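Local coordinates for protein flap endonuclease 1 (Desulfurococcus amylolyticus, PDB 3ORY) that probably cuts branched DNA at 5' flaps as a structure-specific nuclease of the XPG/FEN-1 family, at residues K88-K96 with I158-G167; I241-N252 with V288-L298. All coordinates share one frame; numbering follows the deposited sequence.

Contact 1 lies nearer the centre of the chain and joins two parallel strands of the central sheet, whereas contact 2 lies farther out and packs one helix and the turn after it against another helix. The two are both largely buried but differ in chemistry: backbone hydrogen bonds and the carboxylate of D94, which accepts backbone N-H groups beyond the strands, hold contact 1, while contact 2 has no hydrogen bond between its segments and rests on apolar and aromatic packing, with a phosphate at its edge. No element is shared, yet they touch. E166 of contact 1 receives both tyrosine hydroxyls of contact 2, Y251 OH at OE2 and Y296 OH at OE1, in probable hydrogen bonds.

Contact 1 of 2, residues K88-K96 with I158-G167; sequences KPVYVFDGK and IPWVQAPAEG
F93 carries CG beside its backbone N (chi1 -70°), whereas W160 has CG lodged between its own N and carbonyl carbon (chi1 58°), and these torsions bring the two rings together on one face of a parallel strand pair. The edge of F93 turns toward the face of the indole in an offset edge-to-face stack, planes at 79°, and F93 CE2 lies 3.7 Å from W160 CB. On the same face I158 CG2 meets the edge of the Y91 ring, 4.1 Å from CD2, while Y91 OH is bonded to T79. V92 and V161 occupy the other face, where V92 CG2 also touches A163 CB at 3.9 Å. Backbone bonds alternate between the strands: Y91 N to P159 O, V161 N to Y91 O, F93 N to V161 O and A163 N to F93 O. The side-chain amide of Q162 is fixed by two acceptors in its plane, A163 O and D94 O. Its NE2 reaches D94 O at 3.0 Å from above the carbonyl plane, and K150 binds OE1.

Past the strands, G95 N donates to A165 O at 2.8 Å; the CA of G95 sits 3.2 Å from A163 O, and a side chain on G95 would run into P164 O. D94 OD1 accepts G167 N at 3.0 Å from above the carboxylate plane and also pairs with K101, while OD2 takes K96 N on its anti lone pair, an Asx turn. With an alanine here, G167 N and K96 N would probably be left without their acceptor and K101 without its mate. An acidic residue at the C-terminal end of a central parallel strand, facing the start of helix 167-176, is consistent with the metal-binding carboxylate cluster of PIN-like FEN-1 nucleases.

Contact 2 of 2, residues I241-N252 with V288-L298; sequences IDIGILLGTDYN and VDVIAIKKYFL. With PO4 (phosphate ion), chain D.
Helices 241-247 and 290-298 pack at an axial distance of 9.8 Å with their directions 127° apart, I241 facing K294 and I245 facing V290. The first is the end of helix 237-247, which with helix 261-271 probably forms the helix-two-turn-helix DNA-binding element of the FEN-1 family; helix 290-298 packs against it. I241 lays CD1 on F297 CB, 3.7 Å away, and on L298 CD2. I245 lays CD1 against I293 CG2 and the backbone N of K294, while its CG2 meets V290. After the helix, a type I turn from T249 to N252 is tied by N252 OD1, which accepts both T249 N and T249 OG1, and N252 ND2 returns to I245 O at 2.9 Å. This turn presents Y251, whose CB touches I293 CD1 at 3.6 Å and whose ring edge faces Y296 in an offset edge-to-face stack, planes at 64°; Y251 OH sits over that ring, 3.4 Å from Y296 CE2, and both hydroxyls bind E166. K294, bent at chi3, pairs with E238 and directs NZ to phosphate O2 at 3.1 Å.

Contact 1 of 2, residues K88-K96 with I158-G167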
loop_
_atom_site.group_PDB
_atom_site.type_symbol
_atom_site.label_atom_id
_atom_site.label_comp_id
_atom_site.label_asym_id
_atom_site.label_seq_id
_atom_site.Cartn_x
_atom_site.Cartn_y
_atom_site.Cartn_z
ATOM N N LYS A 88 -4.975 14.585 -7.791
ATOM C CA LYS A 88 -4.135 14.322 -8.954
ATOM C C LYS A 88 -3.187 13.170 -8.627
ATOM O O LYS A 88 -2.139 13.381 -8.015
ATOM C CB LYS A 88 -3.382 15.591 -9.370
ATOM C CG LYS A 88 -4.326 16.746 -9.737
ATOM C CD LYS A 88 -3.573 17.968 -10.226
ATOM C CE LYS A 88 -4.554 19.009 -10.752
ATOM N NZ LYS A 88 -3.924 20.346 -10.868
ATOM N N PRO A 89 -3.562 11.938 -9.019
ATOM C CA PRO A 89 -2.740 10.807 -8.606
ATOM C C PRO A 89 -1.584 10.509 -9.553
ATOM O O PRO A 89 -1.687 10.706 -10.771
ATOM C CB PRO A 89 -3.741 9.644 -8.597
ATOM C CG PRO A 89 -4.726 9.988 -9.696
ATOM C CD PRO A 89 -4.700 11.510 -9.860
ATOM N N VAL A 90 -0.484 10.039 -8.973
ATOM C CA VAL A 90 0.634 9.501 -9.726
ATOM C C VAL A 90 1.102 8.252 -8.976
ATOM O O VAL A 90 1.225 8.262 -7.748
ATOM C CB VAL A 90 1.788 10.541 -9.912
ATOM C CG1 VAL A 90 2.178 11.208 -8.584
ATOM C CG2 VAL A 90 3.018 9.905 -10.600
ATOM N N TYR A 91 1.319 7.172 -9.709
ATOM C CA TYR A 91 1.777 5.931 -9.102
ATOM C C TYR A 91 3.289 5.838 -9.214
ATOM O O TYR A 91 3.887 6.462 -10.086
ATOM C CB TYR A 91 1.096 4.722 -9.762
ATOM C CG TYR A 91 -0.353 4.573 -9.332
ATOM C CD1 TYR A 91 -0.710 3.727 -8.277
ATOM C CD2 TYR A 91 -1.362 5.293 -9.970
ATOM C CE1 TYR A 91 -2.051 3.592 -7.883
ATOM C CE2 TYR A 91 -2.690 5.171 -9.581
ATOM C CZ TYR A 91 -3.023 4.326 -8.538
ATOM O OH TYR A 91 -4.338 4.220 -8.173
ATOM N N VAL A 92 3.909 5.090 -8.308
ATOM C CA VAL A 92 5.337 4.840 -8.392
ATOM C C VAL A 92 5.584 3.341 -8.279
ATOM O O VAL A 92 5.076 2.687 -7.364
ATOM C CB VAL A 92 6.150 5.648 -7.337
ATOM C CG1 VAL A 92 5.637 5.410 -5.916
ATOM C CG2 VAL A 92 7.662 5.351 -7.463
ATOM N N PHE A 93 6.355 2.799 -9.220
ATOM C CA PHE A 93 6.618 1.372 -9.246
ATOM C C PHE A 93 8.067 1.059 -8.936
ATOM O O PHE A 93 8.980 1.775 -9.371
ATOM C CB PHE A 93 6.201 0.773 -10.598
ATOM C CG PHE A 93 4.711 0.731 -10.792
ATOM C CD1 PHE A 93 3.949 -0.257 -10.190
ATOM C CD2 PHE A 93 4.073 1.686 -11.578
ATOM C CE1 PHE A 93 2.545 -0.303 -10.368
ATOM C CE2 PHE A 93 2.683 1.665 -11.756
ATOM C CZ PHE A 93 1.918 0.664 -11.145
ATOM N N ASP A 94 8.248 -0.033 -8.196
ATOM C CA ASP A 94 9.525 -0.481 -7.655
ATOM C C ASP A 94 10.480 -0.813 -8.786
ATOM O O ASP A 94 10.050 -1.196 -9.878
ATOM C CB ASP A 94 9.278 -1.740 -6.800
ATOM C CG ASP A 94 10.326 -1.939 -5.719
ATOM O OD1 ASP A 94 10.072 -1.526 -4.569
ATOM O OD2 ASP A 94 11.403 -2.512 -6.017
ATOM N N GLY A 95 11.773 -0.670 -8.518
ATOM C CA GLY A 95 12.813 -1.044 -9.469
ATOM C C GLY A 95 12.971 -2.548 -9.617
ATOM O O GLY A 95 13.562 -3.017 -10.585
ATOM N N LYS A 96 12.434 -3.302 -8.668
ATOM C CA LYS A 96 12.511 -4.767 -8.711
ATOM C C LYS A 96 11.142 -5.384 -8.965
ATOM O O LYS A 96 10.127 -4.833 -8.537
ATOM C CB LYS A 96 13.106 -5.321 -7.401
ATOM C CG LYS A 96 14.596 -4.978 -7.176
ATOM C CD LYS A 96 15.437 -5.400 -8.381
ATOM C CE LYS A 96 16.842 -4.799 -8.329
ATOM N NZ LYS A 96 17.567 -5.254 -7.102
ATOM N N ILE A 158 -2.920 8.413 -16.683
ATOM C CA ILE A 158 -2.402 8.584 -15.333
ATOM C C ILE A 158 -0.900 8.291 -15.301
ATOM O O ILE A 158 -0.472 7.212 -15.698
ATOM C CB ILE A 158 -3.158 7.683 -14.335
ATOM C CG1 ILE A 158 -4.673 8.002 -14.347
ATOM C CG2 ILE A 158 -2.560 7.792 -12.924
ATOM C CD1 ILE A 158 -5.051 9.404 -13.813
ATOM N N PRO A 159 -0.096 9.260 -14.841
ATOM C CA PRO A 159 1.361 9.103 -14.798
ATOM C C PRO A 159 1.813 8.074 -13.770
ATOM O O PRO A 159 1.158 7.878 -12.741
ATOM C CB PRO A 159 1.848 10.488 -14.373
ATOM C CG PRO A 159 0.697 11.048 -13.577
ATOM C CD PRO A 159 -0.528 10.562 -14.303
ATOM N N TRP A 160 2.922 7.413 -14.064
ATOM C CA TRP A 160 3.601 6.584 -13.079
ATOM C C TRP A 160 5.110 6.749 -13.251
ATOM O O TRP A 160 5.610 7.045 -14.349
ATOM C CB TRP A 160 3.159 5.109 -13.147
ATOM C CG TRP A 160 3.371 4.468 -14.485
ATOM C CD1 TRP A 160 2.460 4.378 -15.503
ATOM C CD2 TRP A 160 4.567 3.841 -14.960
ATOM N NE1 TRP A 160 3.018 3.739 -16.580
ATOM C CE2 TRP A 160 4.311 3.397 -16.273
ATOM C CE3 TRP A 160 5.832 3.610 -14.399
ATOM C CZ2 TRP A 160 5.269 2.741 -17.040
ATOM C CZ3 TRP A 160 6.783 2.965 -15.154
ATOM C CH2 TRP A 160 6.499 2.528 -16.465
ATOM N N VAL A 161 5.820 6.561 -12.152
ATOM C CA VAL A 161 7.240 6.811 -12.096
ATOM C C VAL A 161 7.954 5.486 -11.866
ATOM O O VAL A 161 7.548 4.700 -11.006
ATOM C CB VAL A 161 7.554 7.827 -10.967
ATOM C CG1 VAL A 161 9.061 7.933 -10.712
ATOM C CG2 VAL A 161 6.967 9.193 -11.329
ATOM N N GLN A 162 9.001 5.238 -12.656
ATOM C CA GLN A 162 9.862 4.081 -12.458
ATOM C C GLN A 162 10.903 4.413 -11.392
ATOM O O GLN A 162 11.831 5.186 -11.635
ATOM C CB GLN A 162 10.562 3.686 -13.773
ATOM C CG GLN A 162 11.408 2.407 -13.647
ATOM C CD GLN A 162 10.606 1.264 -13.057
ATOM O OE1 GLN A 162 9.693 0.755 -13.703
ATOM N NE2 GLN A 162 10.935 0.856 -11.814
ATOM N N ALA A 163 10.743 3.836 -10.205
ATOM C CA ALA A 163 11.736 3.989 -9.150
ATOM C C ALA A 163 12.959 3.144 -9.498
ATOM O O ALA A 163 12.809 2.056 -10.058
ATOM C CB ALA A 163 11.150 3.541 -7.831
ATOM N N PRO A 164 14.178 3.647 -9.202
ATOM C CA PRO A 164 15.372 2.813 -9.372
ATOM C C PRO A 164 15.395 1.619 -8.410
ATOM O O PRO A 164 15.924 0.556 -8.759
ATOM C CB PRO A 164 16.529 3.775 -9.057
ATOM C CG PRO A 164 15.939 4.848 -8.216
ATOM C CD PRO A 164 14.523 5.009 -8.748
ATOM N N ALA A 165 14.844 1.801 -7.212
ATOM C CA ALA A 165 14.843 0.767 -6.180
ATOM C C ALA A 165 13.491 0.749 -5.478
ATOM O O ALA A 165 12.475 0.629 -6.152
ATOM C CB ALA A 165 16.022 0.992 -5.183
ATOM N N GLU A 166 13.454 0.895 -4.147
ATOM C CA GLU A 166 12.178 0.830 -3.415
ATOM C C GLU A 166 11.170 1.887 -3.886
ATOM O O GLU A 166 11.497 3.082 -3.943
ATOM C CB GLU A 166 12.376 0.989 -1.896
ATOM C CG GLU A 166 13.159 -0.149 -1.226
ATOM C CD GLU A 166 14.665 0.096 -1.232
ATOM O OE1 GLU A 166 15.128 1.042 -1.914
ATOM O OE2 GLU A 166 15.387 -0.643 -0.532
ATOM N N GLY A 167 9.961 1.431 -4.235
ATOM C CA GLY A 167 8.857 2.308 -4.617
ATOM C C GLY A 167 8.536 3.294 -3.509
ATOM O O GLY A 167 8.325 4.491 -3.770
#

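Contact 2 of 2, residues I241-N252 with V288-L298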
loop_
_atom_site.group_PDB
_atom_site.type_symbol
_atom_site.label_atom_id
_atom_site.label_comp_id
_atom_site.label_asym_id
_atom_site.label_seq_id
_atom_site.Cartn_x
_atom_site.Cartn_y
_atom_site.Cartn_z
ATOM N N ILE A 241 13.607 4.611 11.988
ATOM C CA ILE A 241 14.177 3.624 11.077
ATOM C C ILE A 241 14.541 2.344 11.847
ATOM O O ILE A 241 14.253 1.236 11.396
ATOM C CB ILE A 241 15.398 4.200 10.324
ATOM C CG1 ILE A 241 14.935 5.269 9.329
ATOM C CG2 ILE A 241 16.173 3.080 9.611
ATOM C CD1 ILE A 241 16.085 6.117 8.722
ATOM N N ASP A 242 15.152 2.501 13.017
ATOM C CA ASP A 242 15.546 1.347 13.811
ATOM C C ASP A 242 14.334 0.508 14.235
ATOM O O ASP A 242 14.413 -0.724 14.269
ATOM C CB ASP A 242 16.379 1.770 15.030
ATOM C CG ASP A 242 17.867 1.951 14.689
ATOM O OD1 ASP A 242 18.275 1.671 13.544
ATOM O OD2 ASP A 242 18.639 2.377 15.561
ATOM N N ILE A 243 13.220 1.171 14.543
ATOM C CA ILE A 243 11.982 0.455 14.838
ATOM C C ILE A 243 11.613 -0.437 13.651
ATOM O O ILE A 243 11.303 -1.627 13.831
ATOM C CB ILE A 243 10.814 1.399 15.223
ATOM C CG1 ILE A 243 11.095 2.069 16.575
ATOM C CG2 ILE A 243 9.500 0.609 15.321
ATOM C CD1 ILE A 243 10.190 3.267 16.869
ATOM N N GLY A 244 11.702 0.121 12.443
ATOM C CA GLY A 244 11.406 -0.641 11.225
ATOM C C GLY A 244 12.307 -1.849 11.040
ATOM O O GLY A 244 11.842 -2.926 10.619
ATOM N N ILE A 245 13.596 -1.666 11.330
ATOM C CA ILE A 245 14.593 -2.734 11.213
ATOM C C ILE A 245 14.287 -3.878 12.192
ATOM O O ILE A 245 14.437 -5.062 11.850
ATOM C CB ILE A 245 16.033 -2.179 11.392
ATOM C CG1 ILE A 245 16.409 -1.277 10.203
ATOM C CG2 ILE A 245 17.045 -3.315 11.551
ATOM C CD1 ILE A 245 17.686 -0.440 10.386
ATOM N N LEU A 246 13.843 -3.527 13.398
ATOM C CA LEU A 246 13.473 -4.548 14.384
ATOM C C LEU A 246 12.267 -5.345 13.917
ATOM O O LEU A 246 12.157 -6.552 14.183
ATOM C CB LEU A 246 13.203 -3.920 15.752
ATOM C CG LEU A 246 14.433 -3.367 16.474
ATOM C CD1 LEU A 246 14.041 -2.820 17.840
ATOM C CD2 LEU A 246 15.482 -4.451 16.625
ATOM N N LEU A 247 11.369 -4.667 13.214
ATOM C CA LEU A 247 10.174 -5.313 12.680
ATOM C C LEU A 247 10.465 -6.126 11.409
ATOM O O LEU A 247 9.837 -7.171 11.173
ATOM C CB LEU A 247 9.069 -4.276 12.447
ATOM C CG LEU A 247 8.597 -3.517 13.697
ATOM C CD1 LEU A 247 7.484 -2.537 13.310
ATOM C CD2 LEU A 247 8.111 -4.483 14.779
ATOM N N GLY A 248 11.417 -5.656 10.610
ATOM C CA GLY A 248 11.844 -6.373 9.418
ATOM C C GLY A 248 11.684 -5.595 8.123
ATOM O O GLY A 248 10.599 -5.096 7.823
ATOM N N THR A 249 12.770 -5.502 7.351
ATOM C CA THR A 249 12.789 -4.781 6.071
ATOM C C THR A 249 13.152 -5.747 4.946
ATOM O O THR A 249 13.387 -6.930 5.200
ATOM C CB THR A 249 13.836 -3.645 6.091
ATOM O OG1 THR A 249 15.149 -4.220 6.137
ATOM C CG2 THR A 249 13.648 -2.737 7.329
ATOM N N ASP A 250 13.219 -5.258 3.705
ATOM C CA ASP A 250 13.712 -6.084 2.594
ATOM C C ASP A 250 15.088 -6.677 2.882
ATOM O O ASP A 250 15.429 -7.747 2.377
ATOM C CB ASP A 250 13.812 -5.259 1.296
ATOM C CG ASP A 250 12.480 -5.084 0.605
ATOM O OD1 ASP A 250 11.583 -5.962 0.746
ATOM O OD2 ASP A 250 12.337 -4.074 -0.115
ATOM N N TYR A 251 15.878 -5.980 3.699
ATOM C CA TYR A 251 17.256 -6.396 3.988
ATOM C C TYR A 251 17.356 -7.372 5.169
ATOM O O TYR A 251 18.430 -7.881 5.471
ATOM C CB TYR A 251 18.130 -5.152 4.212
ATOM C CG TYR A 251 18.040 -4.229 3.026
ATOM C CD1 TYR A 251 18.726 -4.517 1.848
ATOM C CD2 TYR A 251 17.202 -3.118 3.053
ATOM C CE1 TYR A 251 18.602 -3.700 0.720
ATOM C CE2 TYR A 251 17.076 -2.289 1.942
ATOM C CZ TYR A 251 17.780 -2.585 0.784
ATOM O OH TYR A 251 17.665 -1.774 -0.305
ATOM N N ASN A 252 16.230 -7.595 5.842
ATOM C CA ASN A 252 16.131 -8.538 6.965
ATOM C C ASN A 252 14.647 -8.866 7.170
ATOM O O ASN A 252 14.049 -8.437 8.143
ATOM C CB ASN A 252 16.812 -7.992 8.249
ATOM C CG ASN A 252 16.055 -6.823 8.902
ATOM O OD1 ASN A 252 15.636 -5.857 8.232
ATOM N ND2 ASN A 252 15.897 -6.900 10.233
ATOM N N VAL A 288 22.655 -9.631 10.766
ATOM C CA VAL A 288 22.114 -8.514 10.003
ATOM C C VAL A 288 22.994 -7.281 10.232
ATOM O O VAL A 288 23.340 -6.986 11.370
ATOM C CB VAL A 288 20.659 -8.201 10.488
ATOM C CG1 VAL A 288 20.066 -7.055 9.729
ATOM C CG2 VAL A 288 19.752 -9.426 10.356
ATOM N N ASP A 289 23.353 -6.565 9.164
ATOM C CA ASP A 289 24.140 -5.328 9.302
ATOM C C ASP A 289 23.177 -4.163 9.520
ATOM O O ASP A 289 22.851 -3.429 8.586
ATOM C CB ASP A 289 25.018 -5.097 8.063
ATOM C CG ASP A 289 26.048 -3.992 8.256
ATOM O OD1 ASP A 289 25.919 -3.160 9.182
ATOM O OD2 ASP A 289 27.001 -3.944 7.457
ATOM N N VAL A 290 22.721 -4.001 10.761
ATOM C CA VAL A 290 21.645 -3.047 11.063
ATOM C C VAL A 290 22.063 -1.596 10.848
ATOM O O VAL A 290 21.229 -0.769 10.521
ATOM C CB VAL A 290 21.063 -3.232 12.499
ATOM C CG1 VAL A 290 20.458 -4.639 12.657
ATOM C CG2 VAL A 290 22.118 -2.956 13.576
ATOM N N ILE A 291 23.350 -1.296 11.025
ATOM C CA ILE A 291 23.831 0.073 10.814
ATOM C C ILE A 291 23.803 0.436 9.327
ATOM O O ILE A 291 23.358 1.527 8.953
ATOM C CB ILE A 291 25.240 0.330 11.428
ATOM C CG1 ILE A 291 25.189 0.173 12.959
ATOM C CG2 ILE A 291 25.733 1.745 11.058
ATOM C CD1 ILE A 291 26.550 0.311 13.686
ATOM N N ALA A 292 24.261 -0.477 8.484
ATOM C CA ALA A 292 24.221 -0.252 7.039
ATOM C C ALA A 292 22.787 -0.092 6.520
ATOM O O ALA A 292 22.526 0.732 5.639
ATOM C CB ALA A 292 24.949 -1.390 6.294
ATOM N N ILE A 293 21.860 -0.879 7.067
ATOM C CA ILE A 293 20.451 -0.786 6.673
ATOM C C ILE A 293 19.880 0.581 7.069
ATOM O O ILE A 293 19.212 1.229 6.270
ATOM C CB ILE A 293 19.581 -1.918 7.273
ATOM C CG1 ILE A 293 20.054 -3.281 6.766
ATOM C CG2 ILE A 293 18.121 -1.718 6.894
ATOM C CD1 ILE A 293 19.445 -4.484 7.523
ATOM N N LYS A 294 20.149 1.013 8.297
ATOM C CA LYS A 294 19.748 2.346 8.746
ATOM C C LYS A 294 20.287 3.444 7.825
ATOM O O LYS A 294 19.530 4.309 7.346
ATOM C CB LYS A 294 20.225 2.593 10.193
ATOM C CG LYS A 294 19.865 3.998 10.717
ATOM C CD LYS A 294 20.336 4.230 12.161
ATOM C CE LYS A 294 21.862 4.415 12.233
ATOM N NZ LYS A 294 22.350 4.716 13.631
ATOM N N LYS A 295 21.594 3.412 7.565
ATOM C CA LYS A 295 22.213 4.429 6.698
ATOM C C LYS A 295 21.637 4.418 5.291
ATOM O O LYS A 295 21.559 5.472 4.636
ATOM C CB LYS A 295 23.740 4.287 6.659
ATOM C CG LYS A 295 24.412 4.560 8.011
ATOM C CD LYS A 295 25.943 4.474 7.891
ATOM C CE LYS A 295 26.633 4.797 9.222
ATOM N NZ LYS A 295 26.181 6.108 9.770
ATOM N N TYR A 296 21.250 3.232 4.812
ATOM C CA TYR A 296 20.583 3.147 3.514
ATOM C C TYR A 296 19.215 3.841 3.557
ATOM O O TYR A 296 18.890 4.647 2.681
ATOM C CB TYR A 296 20.430 1.698 3.011
ATOM C CG TYR A 296 19.682 1.697 1.710
ATOM C CD1 TYR A 296 20.330 2.036 0.524
ATOM C CD2 TYR A 296 18.302 1.451 1.669
ATOM C CE1 TYR A 296 19.639 2.086 -0.682
ATOM C CE2 TYR A 296 17.605 1.514 0.469
ATOM C CZ TYR A 296 18.283 1.824 -0.704
ATOM O OH TYR A 296 17.609 1.909 -1.913
ATOM N N PHE A 297 18.413 3.532 4.578
ATOM C CA PHE A 297 17.118 4.211 4.745
ATOM C C PHE A 297 17.261 5.732 4.793
ATOM O O PHE A 297 16.412 6.456 4.271
ATOM C CB PHE A 297 16.369 3.692 5.981
ATOM C CG PHE A 297 15.481 2.492 5.689
ATOM C CD1 PHE A 297 14.100 2.643 5.591
ATOM C CD2 PHE A 297 16.026 1.229 5.487
ATOM C CE1 PHE A 297 13.264 1.551 5.299
ATOM C CE2 PHE A 297 15.199 0.114 5.201
ATOM C CZ PHE A 297 13.813 0.288 5.112
ATOM N N LEU A 298 18.346 6.215 5.389
ATOM C CA LEU A 298 18.625 7.656 5.423
ATOM C C LEU A 298 18.958 8.221 4.052
ATOM O O LEU A 298 18.647 9.365 3.782
ATOM C CB LEU A 298 19.763 7.992 6.406
ATOM C CG LEU A 298 19.472 7.845 7.908
ATOM C CD1 LEU A 298 20.771 7.954 8.708
ATOM C CD2 LEU A 298 18.461 8.892 8.363
HETATM P P PO4 D . 22.120 1.817 15.800
HETATM O O1 PO4 D . 21.989 0.451 15.164
HETATM O O2 PO4 D . 23.423 2.436 15.380
HETATM O O3 PO4 D . 20.999 2.706 15.355
HETATM O O4 PO4 D . 22.064 1.608 17.293
#